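Local coordinates for protein glutathione S-transferase (Pseudomonas protegens, PDB 4IKH) that binds two glutathione molecules and probably acts as a glutathione transferase, joining glutathione to electrophilic substrates, at residues A187-I192 and K214-K219; A218-V221 and A225-R228; P62-V67 and N71-I76. All coordinates share one frame; numbering follows the deposited sequence.

Contact 1 of 3, residues A187-I192 and K214-K219; sequences ATFPWI and KRVLAK. With GSH (glutathione), chain D.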
loop_
_atom_site.group_PDB
_atom_site.type_symbol
_atom_site.label_atom_id
_atom_site.label_comp_id
_atom_site.label_asym_id
_atom_site.label_seq_id
_atom_site.Cartn_x
_atom_site.Cartn_y
_atom_site.Cartn_z
ATOM N N ALA A 187 6.809 -1.697 9.608
ATOM C CA ALA A 187 5.467 -1.751 9.026
ATOM C C ALA A 187 4.829 -3.137 9.150
ATOM O O ALA A 187 3.607 -3.267 9.293
ATOM C CB ALA A 187 5.511 -1.316 7.568
ATOM N N THR A 188 5.654 -4.178 9.102
ATOM C CA THR A 188 5.133 -5.540 9.005
ATOM C C THR A 188 4.803 -6.183 10.355
ATOM O O THR A 188 3.693 -6.675 10.552
ATOM C CB THR A 188 6.092 -6.432 8.178
ATOM O OG1 THR A 188 6.303 -5.831 6.889
ATOM C CG2 THR A 188 5.515 -7.828 7.992
ATOM N N PHE A 189 5.756 -6.193 11.284
ATOM C CA PHE A 189 5.555 -6.940 12.532
ATOM C C PHE A 189 4.453 -6.483 13.519
ATOM O O PHE A 189 3.896 -7.319 14.224
ATOM C CB PHE A 189 6.906 -7.255 13.200
ATOM C CG PHE A 189 7.775 -8.103 12.327
ATOM C CD1 PHE A 189 7.539 -9.466 12.235
ATOM C CD2 PHE A 189 8.752 -7.534 11.521
ATOM C CE1 PHE A 189 8.286 -10.252 11.390
ATOM C CE2 PHE A 189 9.497 -8.310 10.674
ATOM C CZ PHE A 189 9.264 -9.675 10.610
ATOM N N PRO A 190 4.109 -5.179 13.557
ATOM C CA PRO A 190 2.957 -4.823 14.395
ATOM C C PRO A 190 1.674 -5.510 13.935
ATOM O O PRO A 190 0.789 -5.768 14.761
ATOM C CB PRO A 190 2.825 -3.316 14.169
ATOM C CG PRO A 190 4.213 -2.875 13.906
ATOM C CD PRO A 190 4.807 -3.976 13.067
ATOM N N TRP A 191 1.571 -5.801 12.639
ATOM C CA TRP A 191 0.395 -6.501 12.117
ATOM C C TRP A 191 0.404 -7.996 12.440
ATOM O O TRP A 191 -0.638 -8.576 12.748
ATOM C CB TRP A 191 0.262 -6.293 10.611
ATOM C CG TRP A 191 -0.684 -5.166 10.260
ATOM C CD1 TRP A 191 -0.355 -3.924 9.789
ATOM C CD2 TRP A 191 -2.111 -5.185 10.381
ATOM N NE1 TRP A 191 -1.496 -3.173 9.598
ATOM C CE2 TRP A 191 -2.585 -3.925 9.952
ATOM C CE3 TRP A 191 -3.035 -6.145 10.806
ATOM C CZ2 TRP A 191 -3.943 -3.603 9.940
ATOM C CZ3 TRP A 191 -4.379 -5.827 10.791
ATOM C CH2 TRP A 191 -4.823 -4.565 10.355
ATOM N N ILE A 192 1.575 -8.626 12.354
ATOM C CA ILE A 192 1.687 -10.037 12.707
ATOM C C ILE A 192 1.379 -10.197 14.184
ATOM O O ILE A 192 0.624 -11.093 14.575
ATOM C CB ILE A 192 3.061 -10.599 12.339
ATOM C CG1 ILE A 192 3.263 -10.455 10.825
ATOM C CG2 ILE A 192 3.164 -12.067 12.735
ATOM C CD1 ILE A 192 4.695 -10.531 10.408
ATOM N N LYS A 214 7.916 -15.915 13.254
ATOM C CA LYS A 214 7.927 -15.889 14.723
ATOM C C LYS A 214 9.282 -15.455 15.283
ATOM O O LYS A 214 9.337 -14.663 16.222
ATOM C CB LYS A 214 7.524 -17.240 15.315
ATOM C CG LYS A 214 6.054 -17.345 15.715
ATOM C CD LYS A 214 5.713 -18.751 16.223
ATOM C CE LYS A 214 6.157 -18.966 17.670
ATOM N NZ LYS A 214 6.262 -20.417 18.062
ATOM N N ARG A 215 10.369 -15.958 14.702
ATOM C CA ARG A 215 11.707 -15.558 15.130
ATOM C C ARG A 215 11.888 -14.040 15.059
ATOM O O ARG A 215 12.264 -13.408 16.052
ATOM C CB ARG A 215 12.794 -16.258 14.306
ATOM C CG ARG A 215 14.192 -15.692 14.546
ATOM C CD ARG A 215 15.268 -16.379 13.699
ATOM N NE ARG A 215 14.912 -16.424 12.276
ATOM C CZ ARG A 215 15.261 -15.499 11.385
ATOM N NH1 ARG A 215 15.983 -14.446 11.762
ATOM N NH2 ARG A 215 14.894 -15.628 10.111
ATOM N N VAL A 216 11.603 -13.451 13.895
ATOM C CA VAL A 216 11.868 -12.034 13.701
ATOM C C VAL A 216 10.893 -11.177 14.521
ATOM O O VAL A 216 11.270 -10.139 15.059
ATOM C CB VAL A 216 11.838 -11.651 12.203
ATOM C CG1 VAL A 216 12.236 -10.190 12.011
ATOM C CG2 VAL A 216 12.777 -12.560 11.412
ATOM N N LEU A 217 9.650 -11.632 14.634
ATOM C CA LEU A 217 8.664 -10.984 15.499
ATOM C C LEU A 217 9.157 -10.945 16.943
ATOM O O LEU A 217 9.049 -9.910 17.611
ATOM C CB LEU A 217 7.330 -11.726 15.450
ATOM C CG LEU A 217 6.248 -11.178 16.392
ATOM C CD1 LEU A 217 5.762 -9.816 15.906
ATOM C CD2 LEU A 217 5.077 -12.131 16.510
ATOM N N ALA A 218 9.697 -12.071 17.420
ATOM C CA ALA A 218 10.225 -12.124 18.773
ATOM C C ALA A 218 11.323 -11.079 18.939
ATOM O O ALA A 218 11.384 -10.391 19.960
ATOM C CB ALA A 218 10.751 -13.534 19.111
ATOM N N LYS A 219 12.179 -10.948 17.929
ATOM C CA LYS A 219 13.283 -9.993 17.997
ATOM C C LYS A 219 12.777 -8.557 17.968
ATOM O O LYS A 219 13.348 -7.671 18.609
ATOM C CB LYS A 219 14.246 -10.216 16.833
ATOM C CG LYS A 219 15.595 -10.730 17.226
ATOM C CD LYS A 219 16.278 -11.369 16.039
ATOM C CE LYS A 219 16.516 -10.383 14.932
ATOM N NZ LYS A 219 17.001 -11.110 13.729
HETATM N N1 GSH D . -14.566 -0.278 10.805
HETATM C CA1 GSH D . -13.858 -0.413 9.588
HETATM C C1 GSH D . -13.945 -1.820 9.084
HETATM O O11 GSH D . -14.865 -2.591 9.495
HETATM O O12 GSH D . -13.097 -2.245 8.241
HETATM C CB1 GSH D . -12.430 -0.056 9.828
HETATM C CG1 GSH D . -11.802 -0.949 10.906
HETATM C CD1 GSH D . -10.308 -0.811 10.708
HETATM O OE1 GSH D . -9.877 0.267 10.351
HETATM N N2 GSH D . -9.396 -1.945 10.905
HETATM C CA2 GSH D . -7.988 -1.765 10.685
HETATM C C2 GSH D . -7.612 -2.318 9.315
HETATM O O2 GSH D . -8.162 -3.348 8.889
HETATM C CB2 GSH D . -7.203 -2.481 11.738
HETATM S SG2 GSH D . -7.492 -1.777 13.336
HETATM N N3 GSH D . -6.614 -1.675 8.465
HETATM C CA3 GSH D . -6.309 -2.273 7.164
HETATM C C3 GSH D . -4.963 -1.860 6.640
HETATM O O31 GSH D . -4.062 -1.443 7.404
HETATM O O32 GSH D . -4.715 -1.931 5.415
#
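The F189 ring reaches out from helix 183-196 and lands on V216 and L217 of helix 211-220, inside the helical C-terminal domain of the glutathione transferase fold. CZ, at the far end of the ring, comes to 3.3 Å from V216 CG1, a tight approach for two carbons, and the two side chains meet at about a right angle. V216 C stands above one face of the ring but off toward its rim, while F189 CD1 passes 3.8 Å from L217 CA. L217 in turn reaches back to the first helix. Its CG is anti to the backbone N (chi1 176°), which carries CD1 back to the F189 backbone, 3.5 Å from F189 O and 3.9 Å from F189 CB. The other methyl, L217 CD2, lies 4.2 Å from I192 CG2, so the leucine fork touches both residues. No hydrogen bond crosses between the segments; the joint is apolar packing. It works at a steep crossing, with the segment axes 10.0 Å apart and their directions 101° from each other. P190, which has no N-H to give, sits at a kink in the first helix. Farther out, L170 of helix 150-170 packs on both F189 and V216, with I176 against F189 and W175 against V216. W191 leaves the same helix away from this packing and enters a glutathione pocket. Its NE1 is hydrogen-bonded to N32 OD1, and its CZ2 comes to 3.3 Å from O31 of the chain D glutathione.

Contact 2 of 3, residues A218-V221 and A225-R228; sequences AKFV and AVIR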
loop_
_atom_site.group_PDB
_atom_site.type_symbol
_atom_site.label_atom_id
_atom_site.label_comp_id
_atom_site.label_asym_id
_atom_site.label_seq_id
_atom_site.Cartn_x
_atom_site.Cartn_y
_atom_site.Cartn_z
ATOM N N ALA A 218 9.697 -12.071 17.420
ATOM C CA ALA A 218 10.225 -12.124 18.773
ATOM C C ALA A 218 11.323 -11.079 18.939
ATOM O O ALA A 218 11.384 -10.391 19.960
ATOM C CB ALA A 218 10.751 -13.534 19.111
ATOM N N LYS A 219 12.179 -10.948 17.929
ATOM C CA LYS A 219 13.283 -9.993 17.997
ATOM C C LYS A 219 12.777 -8.557 17.968
ATOM O O LYS A 219 13.348 -7.671 18.609
ATOM C CB LYS A 219 14.246 -10.216 16.833
ATOM C CG LYS A 219 15.595 -10.730 17.226
ATOM C CD LYS A 219 16.278 -11.369 16.039
ATOM C CE LYS A 219 16.516 -10.383 14.932
ATOM N NZ LYS A 219 17.001 -11.110 13.729
ATOM N N PHE A 220 11.705 -8.341 17.212
ATOM C CA PHE A 220 11.081 -7.031 17.064
ATOM C C PHE A 220 10.538 -6.474 18.385
ATOM O O PHE A 220 10.847 -5.342 18.763
ATOM C CB PHE A 220 9.948 -7.140 16.037
ATOM C CG PHE A 220 9.281 -5.839 15.713
ATOM C CD1 PHE A 220 9.940 -4.869 14.969
ATOM C CD2 PHE A 220 7.973 -5.598 16.114
ATOM C CE1 PHE A 220 9.303 -3.661 14.647
ATOM C CE2 PHE A 220 7.338 -4.401 15.802
ATOM C CZ PHE A 220 8.012 -3.432 15.069
ATOM N N VAL A 221 9.720 -7.264 19.074
ATOM C CA VAL A 221 9.088 -6.814 20.312
ATOM C C VAL A 221 10.048 -6.769 21.503
ATOM O O VAL A 221 9.664 -6.346 22.591
ATOM C CB VAL A 221 7.887 -7.697 20.692
ATOM C CG1 VAL A 221 6.987 -7.909 19.496
ATOM C CG2 VAL A 221 8.361 -9.043 21.252
ATOM N N ALA A 225 12.563 0.503 22.015
ATOM C CA ALA A 225 11.807 1.499 21.246
ATOM C C ALA A 225 10.450 0.948 20.823
ATOM O O ALA A 225 9.413 1.605 20.979
ATOM C CB ALA A 225 12.605 1.943 20.027
ATOM N N VAL A 226 10.469 -0.267 20.287
ATOM C CA VAL A 226 9.251 -0.984 19.936
ATOM C C VAL A 226 8.331 -1.149 21.147
ATOM O O VAL A 226 7.127 -0.892 21.068
ATOM C CB VAL A 226 9.582 -2.359 19.332
ATOM C CG1 VAL A 226 8.312 -3.142 19.044
ATOM C CG2 VAL A 226 10.403 -2.183 18.055
ATOM N N ILE A 227 8.903 -1.566 22.272
ATOM C CA ILE A 227 8.127 -1.755 23.496
ATOM C C ILE A 227 7.386 -0.482 23.923
ATOM O O ILE A 227 6.208 -0.531 24.290
ATOM C CB ILE A 227 9.011 -2.302 24.643
ATOM C CG1 ILE A 227 9.265 -3.794 24.423
ATOM C CG2 ILE A 227 8.353 -2.069 25.989
ATOM C CD1 ILE A 227 10.298 -4.395 25.350
ATOM N N ARG A 228 8.074 0.655 23.850
ATOM C CA ARG A 228 7.448 1.944 24.131
ATOM C C ARG A 228 6.353 2.260 23.112
ATOM O O ARG A 228 5.217 2.563 23.480
ATOM C CB ARG A 228 8.499 3.056 24.128
ATOM C CG ARG A 228 9.687 2.776 25.048
ATOM C CD ARG A 228 10.509 4.030 25.310
ATOM N NE ARG A 228 11.185 4.516 24.111
ATOM C CZ ARG A 228 12.457 4.265 23.824
ATOM N NH1 ARG A 228 13.199 3.535 24.652
ATOM N NH2 ARG A 228 12.992 4.749 22.712
#
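F220 holds its CG anti to the backbone N (chi1 -176°), and V226 sets CG1 in the same relation to its own N (chi1 177°); together these torsions bring a valine methyl over an aromatic face. The V226 bond from CA to CB points at the other segment, whereas that of F220 runs off to one side and its ring then comes nearer. The result is a CH-pi contact: V226 CG1 lies 4.0 Å from the F220 ring centroid, 25° off the ring normal. The methyl is displaced toward the rim, so its closest ring atom is F220 CE2, at 3.6 Å from CG1. The second methyl, V226 CG2, lies over the same face, by the opposite edge, 3.9 Å from F220 CE1, and it also presses on the backbone, 3.3 Å from F220 O. One residue on, I227 meets V221 through its CG1, 3.2 Å from V221 O, where the contact opens toward solvent. Cutting F220 back to an alanine is likely to leave both V226 methyls without the aromatic face they rest on and to open a gap beside F189 and P190, which pack on the same ring. Y181 from a loop packs on F220 and V226. The end of helix 211-220 and the short helix 224-229 both pack on helix 31-43 of the thioredoxin-like domain, making this corner part of its interface with the helical domain: I38 touches F220 and V226, E42 packs on A225 and V226, and E41 forms a salt bridge with R228 NE.

Contact 3 of 3, residues P62-V67 and N71-I76; sequences PEFLSV and NKIPAI. With GSH (glutathione), chain B.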
loop_
_atom_site.group_PDB
_atom_site.type_symbol
_atom_site.label_atom_id
_atom_site.label_comp_id
_atom_site.label_asym_id
_atom_site.label_seq_id
_atom_site.Cartn_x
_atom_site.Cartn_y
_atom_site.Cartn_z
ATOM N N PRO A 62 -14.623 16.994 11.736
ATOM C CA PRO A 62 -14.029 17.841 10.692
ATOM C C PRO A 62 -12.573 18.180 11.011
ATOM O O PRO A 62 -11.751 18.309 10.097
ATOM C CB PRO A 62 -14.883 19.106 10.752
ATOM C CG PRO A 62 -16.218 18.627 11.241
ATOM C CD PRO A 62 -15.910 17.528 12.221
ATOM N N GLU A 63 -12.264 18.317 12.299
ATOM C CA GLU A 63 -10.906 18.619 12.743
ATOM C C GLU A 63 -9.904 17.533 12.332
ATOM O O GLU A 63 -8.804 17.845 11.862
ATOM C CB GLU A 63 -10.860 18.831 14.261
ATOM C CG GLU A 63 -11.605 20.070 14.754
ATOM C CD GLU A 63 -13.027 19.772 15.171
ATOM O OE1 GLU A 63 -13.666 18.902 14.544
ATOM O OE2 GLU A 63 -13.508 20.408 16.133
ATOM N N PHE A 64 -10.284 16.268 12.507
ATOM C CA PHE A 64 -9.406 15.171 12.118
ATOM C C PHE A 64 -9.357 15.053 10.596
ATOM O O PHE A 64 -8.289 14.848 10.019
ATOM C CB PHE A 64 -9.839 13.846 12.764
ATOM C CG PHE A 64 -8.898 12.695 12.482
ATOM C CD1 PHE A 64 -7.664 12.612 13.121
ATOM C CD2 PHE A 64 -9.244 11.700 11.570
ATOM C CE1 PHE A 64 -6.794 11.554 12.860
ATOM C CE2 PHE A 64 -8.380 10.640 11.304
ATOM C CZ PHE A 64 -7.153 10.567 11.950
ATOM N N LEU A 65 -10.508 15.217 9.948
ATOM C CA LEU A 65 -10.594 15.096 8.493
ATOM C C LEU A 65 -9.680 16.064 7.740
ATOM O O LEU A 65 -9.313 15.802 6.593
ATOM C CB LEU A 65 -12.038 15.259 8.020
ATOM C CG LEU A 65 -13.013 14.137 8.372
ATOM C CD1 LEU A 65 -14.362 14.361 7.703
ATOM C CD2 LEU A 65 -12.438 12.780 7.976
ATOM N N SER A 66 -9.313 17.173 8.378
ATOM C CA SER A 66 -8.451 18.163 7.738
ATOM C C SER A 66 -7.015 17.660 7.546
ATOM O O SER A 66 -6.294 18.148 6.669
ATOM C CB SER A 66 -8.467 19.488 8.513
ATOM O OG SER A 66 -8.124 19.305 9.879
ATOM N N VAL A 67 -6.598 16.691 8.363
ATOM C CA VAL A 67 -5.271 16.104 8.202
ATOM C C VAL A 67 -5.342 14.681 7.634
ATOM O O VAL A 67 -4.369 14.180 7.067
ATOM C CB VAL A 67 -4.443 16.132 9.526
ATOM C CG1 VAL A 67 -4.309 17.558 10.042
ATOM C CG2 VAL A 67 -5.064 15.231 10.590
ATOM N N ASN A 71 -10.541 9.546 7.093
ATOM C CA ASN A 71 -11.044 9.250 8.443
ATOM C C ASN A 71 -10.325 8.106 9.159
ATOM O O ASN A 71 -10.930 7.385 9.948
ATOM C CB ASN A 71 -12.577 9.063 8.488
ATOM C CG ASN A 71 -13.056 7.768 7.820
ATOM O OD1 ASN A 71 -12.943 6.676 8.386
ATOM N ND2 ASN A 71 -13.609 7.894 6.615
ATOM N N LYS A 72 -9.045 7.944 8.902
ATOM C CA LYS A 72 -8.272 6.910 9.546
ATOM C C LYS A 72 -6.924 7.345 10.138
ATOM O O LYS A 72 -6.224 8.135 9.572
ATOM C CB LYS A 72 -8.041 5.771 8.570
ATOM C CG LYS A 72 -9.267 4.987 8.193
ATOM C CD LYS A 72 -8.874 3.847 7.306
ATOM C CE LYS A 72 -10.034 3.326 6.507
ATOM N NZ LYS A 72 -10.643 2.201 7.205
ATOM N N ILE A 73 -6.561 6.763 11.266
ATOM C CA ILE A 73 -5.257 6.997 11.875
ATOM C C ILE A 73 -4.283 5.965 11.294
ATOM O O ILE A 73 -4.716 4.911 10.819
ATOM C CB ILE A 73 -5.328 6.891 13.436
ATOM C CG1 ILE A 73 -5.812 5.508 13.886
ATOM C CG2 ILE A 73 -6.236 7.966 14.010
ATOM C CD1 ILE A 73 -4.686 4.542 14.207
ATOM N N PRO A 74 -2.968 6.241 11.335
ATOM C CA PRO A 74 -2.302 7.426 11.877
ATOM C C PRO A 74 -2.271 8.584 10.899
ATOM O O PRO A 74 -2.406 8.406 9.685
ATOM C CB PRO A 74 -0.868 6.939 12.090
ATOM C CG PRO A 74 -0.661 5.938 11.006
ATOM C CD PRO A 74 -1.994 5.238 10.862
ATOM N N ALA A 75 -2.079 9.772 11.458
ATOM C CA ALA A 75 -1.793 10.964 10.686
ATOM C C ALA A 75 -0.803 11.789 11.487
ATOM O O ALA A 75 -0.826 11.765 12.725
ATOM C CB ALA A 75 -3.081 11.764 10.426
ATOM N N ILE A 76 0.080 12.512 10.805
ATOM C CA ILE A 76 0.955 13.437 11.513
ATOM C C ILE A 76 0.813 14.860 11.001
ATOM O O ILE A 76 0.271 15.113 9.913
ATOM C CB ILE A 76 2.455 13.045 11.442
ATOM C CG1 ILE A 76 3.003 13.226 10.018
ATOM C CG2 ILE A 76 2.677 11.630 11.971
ATOM C CD1 ILE A 76 4.506 12.967 9.913
HETATM N N1 GSH B . -3.745 2.337 4.819
HETATM C CA1 GSH B . -3.956 3.030 6.041
HETATM C C1 GSH B . -2.650 3.270 6.743
HETATM O O11 GSH B . -1.709 2.435 6.616
HETATM O O12 GSH B . -2.473 4.302 7.471
HETATM C CB1 GSH B . -4.832 2.214 6.932
HETATM C CG1 GSH B . -5.098 3.020 8.205
HETATM C CD1 GSH B . -6.152 2.351 9.053
HETATM O OE1 GSH B . -6.728 1.360 8.658
HETATM N N2 GSH B . -6.471 2.896 10.369
HETATM C CA2 GSH B . -7.468 2.269 11.176
HETATM C C2 GSH B . -8.511 3.339 11.438
HETATM O O2 GSH B . -8.139 4.504 11.614
HETATM C CB2 GSH B . -6.891 1.817 12.482
HETATM S SG2 GSH B . -5.563 0.647 12.265
HETATM N N3 GSH B . -9.929 3.034 11.485
HETATM C CA3 GSH B . -10.876 4.097 11.753
HETATM C C3 GSH B . -12.063 3.946 10.864
HETATM O O31 GSH B . -11.979 3.268 9.805
HETATM O O32 GSH B . -13.146 4.504 11.180
#
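I73 touches F64 with its side chain and grips glutathione with its backbone: I73 O accepts the N-H of the cysteinyl N2 of the chain B ligand at 2.7 Å, with an N-H...O angle of 158°. I73 N returns a bond to the ligand carbonyl O2, 2.8 Å away and more bent at 146°. The glycyl end is held by K72, whose NZ lies 3.1 Å from O31. Behind this, F64 packs against the loop from the helix 62-65 side. I73 CG1 stands between its backbone N and carbonyl carbon (chi1 60°), on the ligand side, and CG2 is thus left to meet F64 CZ at 3.4 Å. The phenyl edge, not its face, is turned to the loop backbone, with N71 C and K72 N near the ring plane. K72 O lies 3.5 Å from F64 CZ and takes a hydrogen bond from S68 OG, so this carbonyl has a polar partner beside the ring. L65 runs alongside N71, its CD2 3.8 Å from N71 CB, and V67 CG2 rests 4.0 Å from A75 CB where strand 75-78 begins. S92, E91 and Q59 also hydrogen-bond to the ligand. The cis peptide before P74, with I73 paired to the cysteinyl backbone of glutathione, is the hallmark of the G-site in the thioredoxin-like domain of glutathione transferases.

Contacts 1 and 2 are neighbours on one packed core, their centres 9 Å apart, and both use helix 211-220, sharing A218 and K219. They also touch directly: F189 CB lies 3.5 Å from F220 CD2, and P190 CD 3.8 Å from F220 CE2, so the two phenylalanines join the packing of both. Contact 3 is across the chain's centre, about 27 Å from the centre of contact 1 and 26 Å from that of contact 2. The nearest atoms of contacts 1 and 3 are about 9 Å apart, and the second glutathione lies between them, in a pocket that includes both W191 and K72. Contact 2 touches neither ligand.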